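Local coordinates for protein plasmodium falciparum gamete antigen 27/25 (Plasmodium falciparum, PDB 1N81) that is essential for sexual development of the parasite, its molecular role being unknown although it is probably capable of dimerization, at residues Asp20-Ala25 with Asp75-Arg80. Numbering follows the deposited sequence.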
ATOM      1  N   ASP A  20      -4.036   5.588  -2.512  1.00 34.34           N
ATOM      2  CA  ASP A  20      -3.509   6.448  -3.579  1.00 37.21           C
ATOM      3  C   ASP A  20      -2.332   7.259  -3.129  1.00 38.61           C
ATOM      4  O   ASP A  20      -1.333   7.397  -3.856  1.00 42.62           O
ATOM      5  CB  ASP A  20      -4.597   7.374  -4.148  1.00 37.43           C
ATOM      6  CG  ASP A  20      -5.467   6.665  -5.181  1.00 37.20           C
ATOM      7  OD1 ASP A  20      -5.118   5.512  -5.538  1.00 35.60           O
ATOM      8  OD2 ASP A  20      -6.473   7.239  -5.650  1.00 37.96           O
ATOM      9  N   ILE A  21      -2.429   7.789  -1.920  1.00 36.19           N
ATOM     10  CA  ILE A  21      -1.353   8.584  -1.371  1.00 35.41           C
ATOM     11  C   ILE A  21      -0.012   7.825  -1.251  1.00 37.59           C
ATOM     12  O   ILE A  21       1.028   8.290  -1.744  1.00 32.40           O
ATOM     13  CB  ILE A  21      -1.751   9.121   0.012  1.00 37.91           C
ATOM     14  CG1 ILE A  21      -2.772  10.260  -0.164  1.00 37.49           C
ATOM     15  CG2 ILE A  21      -0.521   9.590   0.773  1.00 31.55           C
ATOM     16  CD1 ILE A  21      -3.555  10.566   1.086  1.00 34.68           C
ATOM     17  N   GLU A  22      -0.063   6.665  -0.609  1.00 32.87           N
ATOM     18  CA  GLU A  22       1.106   5.810  -0.384  1.00 31.30           C
ATOM     19  C   GLU A  22       1.701   5.280  -1.682  1.00 37.54           C
ATOM     20  O   GLU A  22       2.907   5.341  -1.898  1.00 37.33           O
ATOM     21  CB  GLU A  22       0.709   4.598   0.483  1.00 29.41           C
ATOM     22  CG  GLU A  22       1.790   3.495   0.547  1.00 33.84           C
ATOM     23  CD  GLU A  22       1.697   2.592   1.787  1.00 31.86           C
ATOM     24  OE1 GLU A  22       2.466   1.602   1.871  1.00 38.33           O
ATOM     25  OE2 GLU A  22       0.875   2.871   2.680  1.00 31.56           O
ATOM     26  N   PHE A  23       0.853   4.765  -2.559  1.00 32.77           N
ATOM     27  CA  PHE A  23       1.390   4.198  -3.776  1.00 30.56           C
ATOM     28  C   PHE A  23       1.872   5.218  -4.806  1.00 37.06           C
ATOM     29  O   PHE A  23       2.833   4.944  -5.504  1.00 36.26           O
ATOM     30  CB  PHE A  23       0.388   3.179  -4.366  1.00 26.17           C
ATOM     31  CG  PHE A  23       0.326   1.882  -3.585  1.00 33.92           C
ATOM     32  CD1 PHE A  23      -0.612   1.704  -2.563  1.00 27.18           C
ATOM     33  CD2 PHE A  23       1.270   0.880  -3.800  1.00 35.45           C
ATOM     34  CE1 PHE A  23      -0.614   0.549  -1.760  1.00 32.94           C
ATOM     35  CE2 PHE A  23       1.287  -0.306  -2.992  1.00 33.77           C
ATOM     36  CZ  PHE A  23       0.333  -0.466  -1.967  1.00 32.21           C
ATOM     37  N   HIS A  24       1.234   6.388  -4.907  1.00 37.58           N
ATOM     38  CA  HIS A  24       1.735   7.391  -5.856  1.00 40.62           C
ATOM     39  C   HIS A  24       2.989   8.003  -5.280  1.00 36.39           C
ATOM     40  O   HIS A  24       3.942   8.313  -6.007  1.00 32.89           O
ATOM     41  CB  HIS A  24       0.697   8.482  -6.139  1.00 42.73           C
ATOM     42  CG  HIS A  24      -0.360   8.055  -7.108  1.00 51.50           C
ATOM     43  ND1 HIS A  24      -0.250   8.263  -8.468  1.00 54.74           N
ATOM     44  CD2 HIS A  24      -1.509   7.353  -6.931  1.00 45.59           C
ATOM     45  CE1 HIS A  24      -1.279   7.707  -9.083  1.00 56.97           C
ATOM     46  NE2 HIS A  24      -2.061   7.145  -8.175  1.00 47.68           N
ATOM     47  N   ALA A  25       3.024   8.155  -3.961  1.00 35.62           N
ATOM     48  CA  ALA A  25       4.238   8.706  -3.367  1.00 32.74           C
ATOM     49  C   ALA A  25       5.384   7.707  -3.645  1.00 38.74           C
ATOM     50  O   ALA A  25       6.525   8.102  -3.912  1.00 33.58           O
ATOM     51  CB  ALA A  25       4.067   8.921  -1.835  1.00 33.30           C
ATOM     52  N   ASP A  75       4.120   7.239   9.767  1.00 39.89           N
ATOM     53  CA  ASP A  75       5.435   6.604   9.969  1.00 40.48           C
ATOM     54  C   ASP A  75       5.499   5.261   9.243  1.00 44.16           C
ATOM     55  O   ASP A  75       6.522   4.930   8.626  1.00 43.65           O
ATOM     56  CB  ASP A  75       5.746   6.333  11.457  1.00 46.90           C
ATOM     57  CG  ASP A  75       5.995   7.607  12.273  1.00 55.38           C
ATOM     58  OD1 ASP A  75       6.387   8.642  11.697  1.00 47.66           O
ATOM     59  OD2 ASP A  75       5.811   7.553  13.509  1.00 51.43           O
ATOM     60  N   ASN A  76       4.431   4.464   9.347  1.00 39.90           N
ATOM     61  CA  ASN A  76       4.433   3.173   8.655  1.00 41.30           C
ATOM     62  C   ASN A  76       4.311   3.311   7.147  1.00 42.92           C
ATOM     63  O   ASN A  76       4.790   2.436   6.415  1.00 34.47           O
ATOM     64  CB  ASN A  76       3.336   2.246   9.164  1.00 32.57           C
ATOM     65  CG  ASN A  76       3.652   1.682  10.548  1.00 47.70           C
ATOM     66  OD1 ASN A  76       4.792   1.736  10.999  1.00 43.07           O
ATOM     67  ND2 ASN A  76       2.644   1.124  11.210  1.00 39.79           N
ATOM     68  N   ILE A  77       3.667   4.377   6.673  1.00 33.66           N
ATOM     69  CA  ILE A  77       3.571   4.564   5.216  1.00 43.48           C
ATOM     70  C   ILE A  77       5.004   4.741   4.722  1.00 41.48           C
ATOM     71  O   ILE A  77       5.424   4.084   3.766  1.00 43.50           O
ATOM     72  CB  ILE A  77       2.733   5.830   4.801  1.00 31.51           C
ATOM     73  CG1 ILE A  77       1.248   5.571   5.037  1.00 33.80           C
ATOM     74  CG2 ILE A  77       2.934   6.141   3.292  1.00 31.55           C
ATOM     75  CD1 ILE A  77       0.366   6.779   4.688  1.00 31.15           C
ATOM     76  N   VAL A  78       5.756   5.610   5.400  1.00 36.47           N
ATOM     77  CA  VAL A  78       7.153   5.869   5.043  1.00 38.90           C
ATOM     78  C   VAL A  78       7.964   4.569   5.112  1.00 43.60           C
ATOM     79  O   VAL A  78       8.748   4.268   4.201  1.00 32.67           O
ATOM     80  CB  VAL A  78       7.804   6.910   5.974  1.00 43.07           C
ATOM     81  CG1 VAL A  78       9.305   7.048   5.627  1.00 39.66           C
ATOM     82  CG2 VAL A  78       7.106   8.263   5.808  1.00 42.59           C
ATOM     83  N   ASN A  79       7.772   3.807   6.188  1.00 36.64           N
ATOM     84  CA  ASN A  79       8.492   2.544   6.324  1.00 44.91           C
ATOM     85  C   ASN A  79       8.202   1.619   5.154  1.00 44.60           C
ATOM     86  O   ASN A  79       9.125   1.099   4.524  1.00 43.54           O
ATOM     87  CB  ASN A  79       8.117   1.803   7.617  1.00 35.59           C
ATOM     88  CG  ASN A  79       8.607   2.507   8.859  1.00 47.92           C
ATOM     89  OD1 ASN A  79       9.598   3.215   8.818  1.00 47.81           O
ATOM     90  ND2 ASN A  79       7.921   2.302   9.979  1.00 43.13           N
ATOM     91  N   ARG A  80       6.917   1.415   4.867  1.00 37.59           N
ATOM     92  CA  ARG A  80       6.528   0.517   3.773  1.00 33.51           C
ATOM     93  C   ARG A  80       7.119   0.985   2.449  1.00 35.55           C
ATOM     94  O   ARG A  80       7.573   0.175   1.643  1.00 37.75           O
ATOM     95  CB  ARG A  80       4.993   0.401   3.667  1.00 27.12           C
ATOM     96  CG  ARG A  80       4.360  -0.556   4.721  1.00 24.34           C
ATOM     97  CD  ARG A  80       2.890  -0.804   4.372  1.00 26.31           C
ATOM     98  NE  ARG A  80       2.112   0.440   4.382  1.00 28.42           N
ATOM     99  CZ  ARG A  80       1.514   0.932   5.458  1.00 35.96           C
ATOM    100  NH1 ARG A  80       1.611   0.272   6.610  1.00 31.29           N
ATOM    101  NH2 ARG A  80       0.798   2.056   5.377  1.00 30.42           N
TER
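E22 and R80 carry this contact as a buried, bidentate salt bridge of the side-on kind between two helices. R80 presents the side of its guanidinium rather than its end: NE donates to E22 OE1 at 2.8 Å, and NH2 donates to E22 OE2, also at 2.8 Å. Both N-H...O angles are 159°, each carboxylate oxygen accepts its N-H on the syn lone pair, and the two flat groups lie only 16° from coplanar. Two bonds to two oxygens fix the carboxylate's rotation as well as its position. E22 gets there by an extended chain, with CG anti to the backbone N (chi1 169°), whereas R80 bends at chi3, which lets NE and NH2 come round to face the acid as the two side chains cross at about a right angle. One face of the guanidinium lies over its own helix, with N76 O 3.7 Å above its centre.

The apolar part is small and falls to I77; E22 CA and I77 CA, 6.2 Å apart, are the closest pair of CA atoms between the two segments. I77 CG2 rests against E22 CB at 3.9 Å, and I77 CG1 comes within 3.6 Å of E22 OE2. The isoleucine thus packs along the glutamate stem and beside one of its charged oxygens.

A second arginine, R84, also forms a salt bridge to E22 OE1, and the two positive groups would be expected to favour the ionised acid in this buried setting. On the far side of the pair, R80 NH1 hydrogen-bonds to Q168. The contact thereby ties helix 13-35 to helix 71-89 near the centre of this all-alpha fold, with helix 156-173 joining through F169, which touches both E22 and R80, while F23 packs on helix 96-122.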